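Local coordinates for adenosine kinase (Sinorhizobium meliloti, PDB 3UBO), which probably phosphorylates adenosine at its 5'-hydroxyl, as a member of the pfkB carbohydrate kinase family that binds adenosine and ADP, at residues 65-70 and 99-104; 15-20 and 314-319; 76-81 and 146-151; 173-178 and 183-188. All coordinates share one frame; numbering follows the deposited sequence.

Contact 1: 65-70 and 99-104; sequences NTAAGV and QGVHFQ. With ADN (adenosine), chain C.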
loop_
_atom_site.group_PDB
_atom_site.type_symbol
_atom_site.label_atom_id
_atom_site.label_comp_id
_atom_site.label_asym_id
_atom_site.label_seq_id
_atom_site.Cartn_x
_atom_site.Cartn_y
_atom_site.Cartn_z
ATOM N N ASN A 65 -8.324 -12.798 -1.637
ATOM C CA ASN A 65 -8.255 -12.208 -0.339
ATOM C C ASN A 65 -8.648 -13.310 0.639
ATOM O O ASN A 65 -7.970 -13.556 1.650
ATOM C CB ASN A 65 -9.214 -10.993 -0.247
ATOM C CG ASN A 65 -8.689 -9.736 -0.970
ATOM O OD1 ASN A 65 -7.456 -9.570 -1.213
ATOM N ND2 ASN A 65 -9.637 -8.831 -1.293
ATOM N N THR A 66 -9.739 -13.993 0.302
ATOM C CA THR A 66 -10.291 -15.015 1.154
ATOM C C THR A 66 -9.207 -16.090 1.363
ATOM O O THR A 66 -9.129 -16.669 2.408
ATOM C CB THR A 66 -11.534 -15.609 0.529
ATOM O OG1 THR A 66 -12.589 -14.628 0.451
ATOM C CG2 THR A 66 -11.964 -16.726 1.336
ATOM N N ALA A 67 -8.325 -16.328 0.397
ATOM C CA ALA A 67 -7.205 -17.298 0.599
ATOM C C ALA A 67 -5.998 -16.801 1.398
ATOM O O ALA A 67 -5.407 -17.582 2.172
ATOM C CB ALA A 67 -6.708 -17.929 -0.761
ATOM N N ALA A 68 -5.586 -15.531 1.179
ATOM C CA ALA A 68 -4.660 -14.858 2.123
ATOM C C ALA A 68 -5.304 -14.877 3.528
ATOM O O ALA A 68 -4.590 -15.065 4.484
ATOM C CB ALA A 68 -4.270 -13.414 1.713
ATOM N N GLY A 69 -6.634 -14.781 3.611
ATOM C CA GLY A 69 -7.363 -14.891 4.883
ATOM C C GLY A 69 -7.163 -16.176 5.695
ATOM O O GLY A 69 -6.661 -16.142 6.840
ATOM N N VAL A 70 -7.577 -17.291 5.084
ATOM C CA VAL A 70 -7.343 -18.629 5.590
ATOM C C VAL A 70 -5.874 -18.869 5.994
ATOM O O VAL A 70 -5.599 -19.110 7.168
ATOM C CB VAL A 70 -7.823 -19.722 4.609
ATOM C CG1 VAL A 70 -7.387 -21.028 5.143
ATOM C CG2 VAL A 70 -9.338 -19.668 4.420
ATOM N N GLN A 99 1.839 -14.941 1.833
ATOM C CA GLN A 99 0.814 -15.411 2.806
ATOM C C GLN A 99 1.079 -16.868 3.226
ATOM O O GLN A 99 0.700 -17.251 4.302
ATOM C CB GLN A 99 -0.625 -15.308 2.273
ATOM C CG GLN A 99 -1.168 -13.870 2.128
ATOM C CD GLN A 99 -1.429 -13.114 3.476
ATOM O OE1 GLN A 99 -1.842 -13.732 4.458
ATOM N NE2 GLN A 99 -1.206 -11.795 3.504
ATOM N N GLY A 100 1.770 -17.659 2.365
ATOM C CA GLY A 100 1.962 -19.096 2.528
ATOM C C GLY A 100 0.946 -19.877 1.686
ATOM O O GLY A 100 0.839 -21.089 1.797
ATOM N N VAL A 101 0.202 -19.173 0.831
ATOM C CA VAL A 101 -0.694 -19.829 -0.098
ATOM C C VAL A 101 0.086 -20.420 -1.266
ATOM O O VAL A 101 1.184 -19.951 -1.610
ATOM C CB VAL A 101 -1.812 -18.903 -0.606
ATOM C CG1 VAL A 101 -2.502 -19.535 -1.770
ATOM C CG2 VAL A 101 -2.786 -18.630 0.479
ATOM N N HIS A 102 -0.479 -21.496 -1.827
ATOM C CA HIS A 102 0.085 -22.227 -2.979
ATOM C C HIS A 102 -0.507 -21.550 -4.193
ATOM O O HIS A 102 -1.758 -21.491 -4.379
ATOM C CB HIS A 102 -0.225 -23.765 -2.955
ATOM C CG HIS A 102 0.115 -24.484 -4.245
ATOM N ND1 HIS A 102 1.351 -25.068 -4.482
ATOM C CD2 HIS A 102 -0.623 -24.697 -5.376
ATOM C CE1 HIS A 102 1.363 -25.589 -5.702
ATOM N NE2 HIS A 102 0.176 -25.385 -6.260
ATOM N N PHE A 103 0.416 -21.000 -4.979
ATOM C CA PHE A 103 0.076 -20.260 -6.201
ATOM C C PHE A 103 1.076 -20.559 -7.314
ATOM O O PHE A 103 2.231 -20.120 -7.236
ATOM C CB PHE A 103 0.112 -18.763 -5.946
ATOM C CG PHE A 103 -0.346 -17.976 -7.129
ATOM C CD1 PHE A 103 -1.658 -18.121 -7.592
ATOM C CD2 PHE A 103 0.520 -17.088 -7.786
ATOM C CE1 PHE A 103 -2.103 -17.378 -8.665
ATOM C CE2 PHE A 103 0.072 -16.369 -8.858
ATOM C CZ PHE A 103 -1.240 -16.505 -9.299
ATOM N N GLN A 104 0.627 -21.294 -8.336
ATOM C CA GLN A 104 1.519 -21.879 -9.337
ATOM C C GLN A 104 0.982 -21.575 -10.725
ATOM O O GLN A 104 1.739 -21.609 -11.691
ATOM C CB GLN A 104 1.687 -23.382 -9.094
ATOM C CG GLN A 104 2.640 -23.659 -7.956
ATOM C CD GLN A 104 4.007 -22.964 -8.171
ATOM O OE1 GLN A 104 4.548 -23.026 -9.298
ATOM N NE2 GLN A 104 4.564 -22.293 -7.126
HETATM O "O5'" ADN C . -14.591 -7.263 -2.083
HETATM C "C5'" ADN C . -13.181 -6.889 -1.853
HETATM C "C4'" ADN C . -12.255 -7.064 -3.105
HETATM O "O4'" ADN C . -12.975 -7.110 -4.342
HETATM C "C3'" ADN C . -10.939 -6.202 -3.477
HETATM O "O3'" ADN C . -9.693 -6.314 -2.832
HETATM C "C2'" ADN C . -10.849 -6.379 -5.030
HETATM O "O2'" ADN C . -9.565 -6.790 -5.547
HETATM C "C1'" ADN C . -11.975 -7.301 -5.280
HETATM N N9 ADN C . -12.582 -7.072 -6.627
HETATM C C8 ADN C . -13.116 -5.903 -7.242
HETATM N N7 ADN C . -13.708 -6.244 -8.487
HETATM C C5 ADN C . -13.545 -7.634 -8.629
HETATM C C6 ADN C . -13.902 -8.539 -9.666
HETATM N N6 ADN C . -14.607 -8.107 -10.843
HETATM N N1 ADN C . -13.575 -9.932 -9.488
HETATM C C2 ADN C . -12.905 -10.376 -8.301
HETATM N N3 ADN C . -12.532 -9.508 -7.246
HETATM C C4 ADN C . -12.848 -8.145 -7.454
#
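The side chain of Q99 bends along the methyl of A68, so that a long polar residue packs through its carbon chain on the smallest side chain of a buried helix. This happens in the large alpha/beta domain of the ribokinase-like (pfkB) fold: helix 62-73 is met where helix 87-98 ends in a Schellman motif at G100 and the chain runs on into strand 102-103, at the edge of the parallel sheet. The bend at chi2 (-69°) lays Q99 CG and CD against A68 CB. The amide is held from both ends, NE2 giving a hydrogen bond to P318 O and OE1 taking a weak one from S72 OG. With an alanine at Q99, the carbonyl of P318 would probably lose this donor and the A68 methyl part of its cover. Beyond the turn, V101 brings its CG2 against A67, close to the carbonyl oxygen and 4.2 Å from A67 CB, while I96, A77 and Y79 also pack on this valine. Two residues before A67, N65 reaches the bound adenosine: its ND2 donates to O3' of adenosine over 3.0 Å, with an N-H...O angle of 156°.

Contact 2: 15-20 and 314-319; sequences IVDIIA and IGPRPL. With ADN (adenosine), chain C.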
loop_
_atom_site.group_PDB
_atom_site.type_symbol
_atom_site.label_atom_id
_atom_site.label_comp_id
_atom_site.label_asym_id
_atom_site.label_seq_id
_atom_site.Cartn_x
_atom_site.Cartn_y
_atom_site.Cartn_z
ATOM N N ILE A 15 -6.495 -9.611 -9.045
ATOM C CA ILE A 15 -6.683 -8.149 -9.191
ATOM C C ILE A 15 -5.737 -7.375 -8.266
ATOM O O ILE A 15 -5.584 -7.724 -7.088
ATOM C CB ILE A 15 -8.135 -7.716 -8.934
ATOM C CG1 ILE A 15 -9.059 -8.396 -9.962
ATOM C CG2 ILE A 15 -8.227 -6.228 -8.932
ATOM C CD1 ILE A 15 -10.509 -8.138 -9.701
ATOM N N VAL A 16 -5.032 -6.382 -8.813
ATOM C CA VAL A 16 -4.341 -5.463 -7.918
ATOM C C VAL A 16 -5.148 -4.177 -7.697
ATOM O O VAL A 16 -5.709 -3.621 -8.660
ATOM C CB VAL A 16 -2.915 -5.224 -8.300
ATOM C CG1 VAL A 16 -2.215 -4.276 -7.244
ATOM C CG2 VAL A 16 -2.269 -6.528 -8.371
ATOM N N ASP A 17 -5.284 -3.800 -6.424
ATOM C CA ASP A 17 -6.126 -2.672 -5.998
ATOM C C ASP A 17 -5.365 -1.379 -5.882
ATOM O O ASP A 17 -4.332 -1.285 -5.152
ATOM C CB ASP A 17 -6.776 -2.961 -4.634
ATOM C CG ASP A 17 -7.914 -3.916 -4.751
ATOM O OD1 ASP A 17 -8.084 -4.358 -5.889
ATOM O OD2 ASP A 17 -8.625 -4.250 -3.781
ATOM N N ILE A 18 -5.912 -0.369 -6.547
ATOM C CA ILE A 18 -5.328 0.967 -6.466
ATOM C C ILE A 18 -6.385 1.763 -5.809
ATOM O O ILE A 18 -7.507 1.896 -6.355
ATOM C CB ILE A 18 -4.973 1.545 -7.854
ATOM C CG1 ILE A 18 -4.538 0.360 -8.752
ATOM C CG2 ILE A 18 -3.962 2.657 -7.713
ATOM C CD1 ILE A 18 -3.447 0.622 -9.623
ATOM N N ILE A 19 -6.053 2.264 -4.626
ATOM C CA ILE A 19 -7.044 2.762 -3.735
ATOM C C ILE A 19 -6.750 4.219 -3.318
ATOM O O ILE A 19 -5.575 4.547 -3.021
ATOM C CB ILE A 19 -6.994 1.940 -2.423
ATOM C CG1 ILE A 19 -7.134 0.433 -2.667
ATOM C CG2 ILE A 19 -7.994 2.460 -1.417
ATOM C CD1 ILE A 19 -6.337 -0.439 -1.581
ATOM N N ALA A 20 -7.803 5.044 -3.212
ATOM C CA ALA A 20 -7.705 6.376 -2.627
ATOM C C ALA A 20 -9.070 6.881 -2.176
ATOM O O ALA A 20 -10.102 6.401 -2.599
ATOM C CB ALA A 20 -7.045 7.425 -3.621
ATOM N N ILE A 314 -6.870 0.641 5.412
ATOM C CA ILE A 314 -6.909 0.946 3.978
ATOM C C ILE A 314 -6.281 -0.292 3.516
ATOM O O ILE A 314 -5.192 -0.597 3.983
ATOM C CB ILE A 314 -6.028 2.178 3.596
ATOM C CG1 ILE A 314 -6.878 3.446 3.648
ATOM C CG2 ILE A 314 -5.425 2.020 2.228
ATOM C CD1 ILE A 314 -8.123 3.325 2.850
ATOM N N GLY A 315 -6.983 -1.039 2.646
ATOM C CA GLY A 315 -6.516 -2.354 2.213
ATOM C C GLY A 315 -7.446 -3.529 2.539
ATOM O O GLY A 315 -8.145 -3.510 3.593
ATOM N N PRO A 316 -7.462 -4.572 1.661
ATOM C CA PRO A 316 -8.336 -5.739 1.848
ATOM C C PRO A 316 -7.621 -6.966 2.514
ATOM O O PRO A 316 -8.348 -7.920 2.805
ATOM C CB PRO A 316 -8.675 -6.091 0.420
ATOM C CG PRO A 316 -7.257 -6.000 -0.267
ATOM C CD PRO A 316 -6.606 -4.759 0.464
ATOM N N ARG A 317 -6.302 -6.934 2.779
ATOM C CA ARG A 317 -5.604 -8.109 3.328
ATOM C C ARG A 317 -4.764 -7.830 4.577
ATOM O O ARG A 317 -3.950 -6.908 4.600
ATOM C CB ARG A 317 -4.659 -8.779 2.259
ATOM C CG ARG A 317 -5.333 -9.546 1.120
ATOM C CD ARG A 317 -4.273 -10.142 0.191
ATOM N NE ARG A 317 -4.818 -10.576 -1.107
ATOM C CZ ARG A 317 -4.061 -11.091 -2.080
ATOM N NH1 ARG A 317 -2.745 -11.232 -1.846
ATOM N NH2 ARG A 317 -4.601 -11.472 -3.283
ATOM N N PRO A 318 -4.905 -8.669 5.611
ATOM C CA PRO A 318 -4.058 -8.614 6.831
ATOM C C PRO A 318 -2.622 -8.730 6.418
ATOM O O PRO A 318 -2.354 -9.609 5.679
ATOM C CB PRO A 318 -4.420 -9.912 7.563
ATOM C CG PRO A 318 -5.085 -10.797 6.412
ATOM C CD PRO A 318 -5.861 -9.791 5.635
ATOM N N LEU A 319 -1.717 -7.895 6.848
ATOM C CA LEU A 319 -0.338 -7.974 6.359
ATOM C C LEU A 319 0.574 -8.730 7.334
ATOM O O LEU A 319 1.830 -8.768 7.183
ATOM C CB LEU A 319 0.206 -6.558 6.129
ATOM C CG LEU A 319 -0.737 -5.681 5.287
ATOM C CD1 LEU A 319 -0.258 -4.181 5.287
ATOM C CD2 LEU A 319 -0.951 -6.250 3.832
HETATM O "O5'" ADN C . -14.591 -7.263 -2.083
HETATM C "C5'" ADN C . -13.181 -6.889 -1.853
HETATM C "C4'" ADN C . -12.255 -7.064 -3.105
HETATM O "O4'" ADN C . -12.975 -7.110 -4.342
HETATM C "C3'" ADN C . -10.939 -6.202 -3.477
HETATM O "O3'" ADN C . -9.693 -6.314 -2.832
HETATM C "C2'" ADN C . -10.849 -6.379 -5.030
HETATM O "O2'" ADN C . -9.565 -6.790 -5.547
HETATM C "C1'" ADN C . -11.975 -7.301 -5.280
HETATM N N9 ADN C . -12.582 -7.072 -6.627
HETATM C C8 ADN C . -13.116 -5.903 -7.242
HETATM N N7 ADN C . -13.708 -6.244 -8.487
HETATM C C5 ADN C . -13.545 -7.634 -8.629
HETATM C C6 ADN C . -13.902 -8.539 -9.666
HETATM N N6 ADN C . -14.607 -8.107 -10.843
HETATM N N1 ADN C . -13.575 -9.932 -9.488
HETATM C C2 ADN C . -12.905 -10.376 -8.301
HETATM N N3 ADN C . -12.532 -9.508 -7.246
HETATM C C4 ADN C . -12.848 -8.145 -7.454
#
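The extended strand carrying D17 and I19 passes the irregular loop 314-319 at some distance, the nearest CA atoms, those of I19 and G315, being 7.9 Å apart. Strand 16-21 belongs to the five-stranded mixed sheet, which corresponds to the lid of the ribokinase fold, and the loop follows helix 296-311. Side chains bridge the gap: I19 CD1 meets G315 CA at 4.3 Å, and I19 CG2 lies 4.4 Å from I314 CD1. Nearer the nucleoside, D17 has CG beside its backbone N (chi1 -76°), which sets its carboxylate toward the ribose for a hydrogen bond from each hydroxyl, O2' to OD1 over 2.9 Å and O3' to OD2. An alanine in place of D17 is likely to leave both hydroxyls without this shared acceptor and the ribose less firmly fixed. I15 reaches the purine with its CD1, near C4 and C5. The ring of P316 packs against the sugar: its CG lies 4.2 Å from D17 OD2, and its CB 3.4 Å from adenosine O3'.

Contact 3: 76-81 and 146-151; sequences RAAYFG and DDVVAQ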
loop_
_atom_site.group_PDB
_atom_site.type_symbol
_atom_site.label_atom_id
_atom_site.label_comp_id
_atom_site.label_asym_id
_atom_site.label_seq_id
_atom_site.Cartn_x
_atom_site.Cartn_y
_atom_site.Cartn_z
ATOM N N ARG A 76 -4.431 -23.971 5.714
ATOM C CA ARG A 76 -3.648 -24.219 4.499
ATOM C C ARG A 76 -4.508 -23.960 3.246
ATOM O O ARG A 76 -5.636 -24.492 3.083
ATOM C CB ARG A 76 -3.072 -25.665 4.423
ATOM C CG ARG A 76 -2.349 -26.224 5.700
ATOM C CD ARG A 76 -2.500 -27.795 5.796
ATOM N NE ARG A 76 -3.900 -28.228 6.061
ATOM C CZ ARG A 76 -4.405 -29.408 5.706
ATOM N NH1 ARG A 76 -3.630 -30.278 5.043
ATOM N NH2 ARG A 76 -5.680 -29.700 5.975
ATOM N N ALA A 77 -3.963 -23.129 2.365
ATOM C CA ALA A 77 -4.750 -22.572 1.259
ATOM C C ALA A 77 -3.986 -22.579 -0.091
ATOM O O ALA A 77 -2.753 -22.631 -0.135
ATOM C CB ALA A 77 -5.205 -21.124 1.637
ATOM N N ALA A 78 -4.746 -22.452 -1.166
ATOM C CA ALA A 78 -4.188 -22.457 -2.529
ATOM C C ALA A 78 -5.104 -21.652 -3.443
ATOM O O ALA A 78 -6.350 -21.511 -3.174
ATOM C CB ALA A 78 -4.004 -23.891 -3.079
ATOM N N TYR A 79 -4.493 -21.112 -4.508
ATOM C CA TYR A 79 -5.203 -20.099 -5.302
ATOM C C TYR A 79 -4.880 -20.260 -6.762
ATOM O O TYR A 79 -3.736 -20.583 -7.133
ATOM C CB TYR A 79 -4.963 -18.613 -4.783
ATOM C CG TYR A 79 -5.583 -17.522 -5.709
ATOM C CD1 TYR A 79 -6.956 -17.265 -5.690
ATOM C CD2 TYR A 79 -4.790 -16.791 -6.615
ATOM C CE1 TYR A 79 -7.520 -16.354 -6.497
ATOM C CE2 TYR A 79 -5.357 -15.835 -7.424
ATOM C CZ TYR A 79 -6.725 -15.644 -7.362
ATOM O OH TYR A 79 -7.315 -14.739 -8.195
ATOM N N PHE A 80 -5.910 -20.088 -7.578
ATOM C CA PHE A 80 -5.695 -20.061 -9.014
ATOM C C PHE A 80 -6.191 -18.709 -9.525
ATOM O O PHE A 80 -7.386 -18.361 -9.271
ATOM C CB PHE A 80 -6.518 -21.140 -9.774
ATOM C CG PHE A 80 -6.295 -22.572 -9.330
ATOM C CD1 PHE A 80 -5.091 -22.976 -8.731
ATOM C CD2 PHE A 80 -7.309 -23.542 -9.560
ATOM C CE1 PHE A 80 -4.891 -24.338 -8.409
ATOM C CE2 PHE A 80 -7.142 -24.866 -9.204
ATOM C CZ PHE A 80 -5.931 -25.286 -8.660
ATOM N N GLY A 81 -5.334 -17.964 -10.216
ATOM C CA GLY A 81 -5.707 -16.666 -10.747
ATOM C C GLY A 81 -5.044 -16.375 -12.079
ATOM O O GLY A 81 -4.103 -17.061 -12.477
ATOM N N ASP A 146 -4.841 -30.000 -11.068
ATOM C CA ASP A 146 -5.765 -31.117 -10.959
ATOM C C ASP A 146 -5.710 -31.778 -9.559
ATOM O O ASP A 146 -6.737 -31.988 -8.835
ATOM C CB ASP A 146 -5.284 -32.101 -12.050
ATOM C CG ASP A 146 -6.362 -33.045 -12.473
ATOM O OD1 ASP A 146 -7.262 -33.232 -11.606
ATOM O OD2 ASP A 146 -6.346 -33.571 -13.622
ATOM N N ASP A 147 -4.456 -32.109 -9.235
ATOM C CA ASP A 147 -4.049 -32.733 -7.994
ATOM C C ASP A 147 -4.511 -31.829 -6.883
ATOM O O ASP A 147 -5.195 -32.264 -5.924
ATOM C CB ASP A 147 -2.510 -32.967 -7.966
ATOM C CG ASP A 147 -1.692 -31.736 -8.411
ATOM O OD1 ASP A 147 -2.078 -31.120 -9.414
ATOM O OD2 ASP A 147 -0.671 -31.374 -7.763
ATOM N N VAL A 148 -4.179 -30.547 -7.040
ATOM C CA VAL A 148 -4.575 -29.497 -6.096
ATOM C C VAL A 148 -6.097 -29.412 -5.830
ATOM O O VAL A 148 -6.467 -29.480 -4.687
ATOM C CB VAL A 148 -3.840 -28.157 -6.438
ATOM C CG1 VAL A 148 -4.111 -27.019 -5.413
ATOM C CG2 VAL A 148 -2.297 -28.446 -6.565
ATOM N N VAL A 149 -6.988 -29.333 -6.818
ATOM C CA VAL A 149 -8.419 -29.389 -6.477
ATOM C C VAL A 149 -8.780 -30.595 -5.618
ATOM O O VAL A 149 -9.505 -30.447 -4.622
ATOM C CB VAL A 149 -9.315 -29.365 -7.694
ATOM C CG1 VAL A 149 -10.826 -29.176 -7.357
ATOM C CG2 VAL A 149 -8.776 -28.341 -8.658
ATOM N N ALA A 150 -8.259 -31.770 -5.970
ATOM C CA ALA A 150 -8.532 -33.024 -5.239
ATOM C C ALA A 150 -8.052 -33.038 -3.760
ATOM O O ALA A 150 -8.708 -33.598 -2.862
ATOM C CB ALA A 150 -7.938 -34.221 -6.031
ATOM N N GLN A 151 -6.911 -32.418 -3.514
ATOM C CA GLN A 151 -6.331 -32.357 -2.176
ATOM C C GLN A 151 -6.906 -31.271 -1.225
ATOM O O GLN A 151 -6.401 -31.057 -0.062
ATOM C CB GLN A 151 -4.831 -32.149 -2.322
ATOM C CG GLN A 151 -4.191 -33.087 -3.329
ATOM C CD GLN A 151 -2.734 -32.737 -3.588
ATOM O OE1 GLN A 151 -2.428 -31.676 -4.190
ATOM N NE2 GLN A 151 -1.813 -33.617 -3.123
#
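A78 is the first residue of the segment to meet the helix, its methyl 3.9 Å from V148 CG1. It lies on strand 77-80, which the axis of the short helix 146-150 passes at 10.1 Å, the N-to-C directions being 136° apart. The next residue, Y79, points away from the helix, following the alternation of an extended strand, and its side chain packs on T10 and A14. F80 returns to the helix side and reaches farther than A78, because its ring stands out from the strand toward two consecutive valines. V149 CG2 comes in at the ring edge, close to the ring plane, 3.9 Å from F80 CE2. V148 CG1 approaches obliquely, 4.1 Å from F80 CE1, and the two side chains run antiparallel alongside one another. V148 has CG1 anti to its backbone N (chi1 -175°), and this one methyl serves both strand residues, A78 and F80. V149 also leans on A174, I177 and A178 of helix 168-179, and F80 on I11 of the adjoining strand 6-11. The whole interface is apolar and buried. It is the packing of a helix on one face of a central parallel sheet, as in the Rossmann-like alpha/beta/alpha core of the ribokinase fold.

Contact 4: 173-178 and 183-188; sequences EAARIA and RETAMT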
loop_
_atom_site.group_PDB
_atom_site.type_symbol
_atom_site.label_atom_id
_atom_site.label_comp_id
_atom_site.label_asym_id
_atom_site.label_seq_id
_atom_site.Cartn_x
_atom_site.Cartn_y
_atom_site.Cartn_z
ATOM N N GLU A 173 -15.489 -27.756 -14.067
ATOM C CA GLU A 173 -14.380 -28.699 -14.077
ATOM C C GLU A 173 -13.701 -28.980 -12.741
ATOM O O GLU A 173 -13.381 -30.130 -12.425
ATOM C CB GLU A 173 -13.313 -28.193 -15.068
ATOM C CG GLU A 173 -12.453 -29.282 -15.779
ATOM C CD GLU A 173 -13.276 -30.267 -16.673
ATOM O OE1 GLU A 173 -14.188 -29.852 -17.491
ATOM O OE2 GLU A 173 -12.980 -31.473 -16.517
ATOM N N ALA A 174 -13.415 -27.925 -11.987
ATOM C CA ALA A 174 -12.938 -28.051 -10.598
ATOM C C ALA A 174 -14.008 -28.504 -9.576
ATOM O O ALA A 174 -13.646 -29.101 -8.579
ATOM C CB ALA A 174 -12.263 -26.768 -10.140
ATOM N N ALA A 175 -15.277 -28.150 -9.831
ATOM C CA ALA A 175 -16.460 -28.667 -9.153
ATOM C C ALA A 175 -16.530 -30.194 -9.329
ATOM O O ALA A 175 -16.611 -30.922 -8.361
ATOM C CB ALA A 175 -17.733 -27.974 -9.696
ATOM N N ARG A 176 -16.476 -30.657 -10.578
ATOM C CA ARG A 176 -16.289 -32.056 -10.889
ATOM C C ARG A 176 -15.076 -32.655 -10.148
ATOM O O ARG A 176 -15.263 -33.529 -9.334
ATOM C CB ARG A 176 -16.160 -32.268 -12.399
ATOM C CG ARG A 176 -16.732 -33.632 -12.863
ATOM C CD ARG A 176 -16.048 -34.313 -14.056
ATOM N NE ARG A 176 -14.596 -34.078 -14.109
ATOM C CZ ARG A 176 -13.661 -34.836 -13.521
ATOM N NH1 ARG A 176 -14.010 -35.927 -12.811
ATOM N NH2 ARG A 176 -12.367 -34.492 -13.646
ATOM N N ILE A 177 -13.852 -32.202 -10.412
ATOM C CA ILE A 177 -12.664 -32.796 -9.767
ATOM C C ILE A 177 -12.783 -32.978 -8.269
ATOM O O ILE A 177 -12.186 -33.905 -7.714
ATOM C CB ILE A 177 -11.313 -32.016 -10.024
ATOM C CG1 ILE A 177 -11.029 -31.878 -11.550
ATOM C CG2 ILE A 177 -10.101 -32.589 -9.187
ATOM C CD1 ILE A 177 -9.696 -31.208 -11.916
ATOM N N ALA A 178 -13.540 -32.098 -7.605
ATOM C CA ALA A 178 -13.426 -31.922 -6.166
ATOM C C ALA A 178 -14.499 -32.739 -5.485
ATOM O O ALA A 178 -14.226 -33.392 -4.462
ATOM C CB ALA A 178 -13.559 -30.445 -5.783
ATOM N N ARG A 183 -14.995 -33.811 -1.517
ATOM C CA ARG A 183 -14.662 -32.467 -1.160
ATOM C C ARG A 183 -15.929 -31.665 -1.388
ATOM O O ARG A 183 -16.906 -32.141 -1.957
ATOM C CB ARG A 183 -13.599 -31.944 -2.099
ATOM C CG ARG A 183 -12.193 -32.430 -1.868
ATOM C CD ARG A 183 -12.027 -33.422 -0.729
ATOM N NE ARG A 183 -10.685 -34.010 -0.841
ATOM C CZ ARG A 183 -9.965 -34.536 0.155
ATOM N NH1 ARG A 183 -8.756 -35.029 -0.134
ATOM N NH2 ARG A 183 -10.427 -34.543 1.423
ATOM N N GLU A 184 -15.898 -30.427 -0.906
ATOM C CA GLU A 184 -17.026 -29.495 -0.946
ATOM C C GLU A 184 -16.683 -28.245 -1.770
ATOM O O GLU A 184 -15.511 -27.810 -1.821
ATOM C CB GLU A 184 -17.432 -29.076 0.474
ATOM C CG GLU A 184 -18.570 -29.933 1.055
ATOM C CD GLU A 184 -18.766 -29.704 2.518
ATOM O OE1 GLU A 184 -19.918 -29.413 2.924
ATOM O OE2 GLU A 184 -17.756 -29.786 3.259
ATOM N N THR A 185 -17.704 -27.673 -2.408
ATOM C CA THR A 185 -17.484 -26.522 -3.258
ATOM C C THR A 185 -18.164 -25.283 -2.697
ATOM O O THR A 185 -19.304 -25.350 -2.220
ATOM C CB THR A 185 -17.965 -26.766 -4.726
ATOM O OG1 THR A 185 -19.404 -26.819 -4.782
ATOM C CG2 THR A 185 -17.359 -28.029 -5.300
ATOM N N ALA A 186 -17.495 -24.144 -2.791
ATOM C CA ALA A 186 -18.156 -22.967 -2.282
ATOM C C ALA A 186 -18.122 -21.756 -3.203
ATOM O O ALA A 186 -17.229 -21.630 -4.042
ATOM C CB ALA A 186 -17.621 -22.626 -0.873
HETATM N N MSE A 187 -19.090 -20.858 -3.004
HETATM C CA MSE A 187 -19.032 -19.561 -3.668
HETATM C C MSE A 187 -19.503 -18.317 -2.905
HETATM O O MSE A 187 -20.421 -18.376 -2.110
HETATM C CB MSE A 187 -19.818 -19.612 -4.963
HETATM C CG MSE A 187 -21.286 -19.181 -4.787
HETATM SE SE MSE A 187 -22.310 -19.519 -6.475
HETATM C CE MSE A 187 -21.390 -18.264 -7.737
ATOM N N THR A 188 -18.911 -17.166 -3.219
ATOM C CA THR A 188 -19.516 -15.867 -2.856
ATOM C C THR A 188 -20.355 -15.286 -4.000
ATOM O O THR A 188 -19.968 -15.384 -5.145
ATOM C CB THR A 188 -18.447 -14.841 -2.577
ATOM O OG1 THR A 188 -18.956 -13.587 -2.992
ATOM C CG2 THR A 188 -17.227 -15.103 -3.411
#
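A178 and R183 lie close together where the chain turns from helix 168-179 into strand 184-188, their CA atoms 5.2 Å apart. The connection is so short that R183 already lies beside the end of the helix; its backbone N makes a weak hydrogen bond to A178 O, an oxygen whose position is less certain. The two side chains touch through their CB atoms, 4.0 Å from each other. One helical turn earlier the packing continues with A175, whose CA is 4.0 Å from T185 CG2. T185 has this methyl beside its own backbone N, anti to the carbonyl carbon, which brings it to the helix; chi1 of 70° places OG1 between the backbone N and the carbonyl carbon, and that hydroxyl bonds to T210 O. With side chains as small as those of A175 and A178, the helix can lie near the strand. The far side of the helix is looser and more open to solvent. There R176 points away from the strand, and its NE makes a long salt bridge of 3.9 Å to E173 OE2. R183 also sends its end away from the helix, where NE binds A150 O. The chemistry thus divides: small apolar groups join helix and strand of this beta-alpha-beta unit, while the polar ends of R183 and T185 tie it to the neighbouring elements that carry A150 and T210.

Contact 2 opens nearest the N terminus, at 15-20, and closes only at 314-319, so the other three contacts all nest within its loop. Contact 1 opens next, but contact 3 starts at 76-81 before 99-104 is reached, and the two cross; their strands 102-103 and 77-80 are neighbours in the parallel sheet. Contact 4 follows in series, closing a loop of just four residues. It meets contact 3 where helices 146-150 and 168-179 pack together through V149. At the other end, R317 binds N65, joining contacts 1 and 2 around adenosine. The mixed sheet is thereby tied to the large domain, on whose parallel sheet contacts 3 and 4 pack helices 146-150 and 168-179.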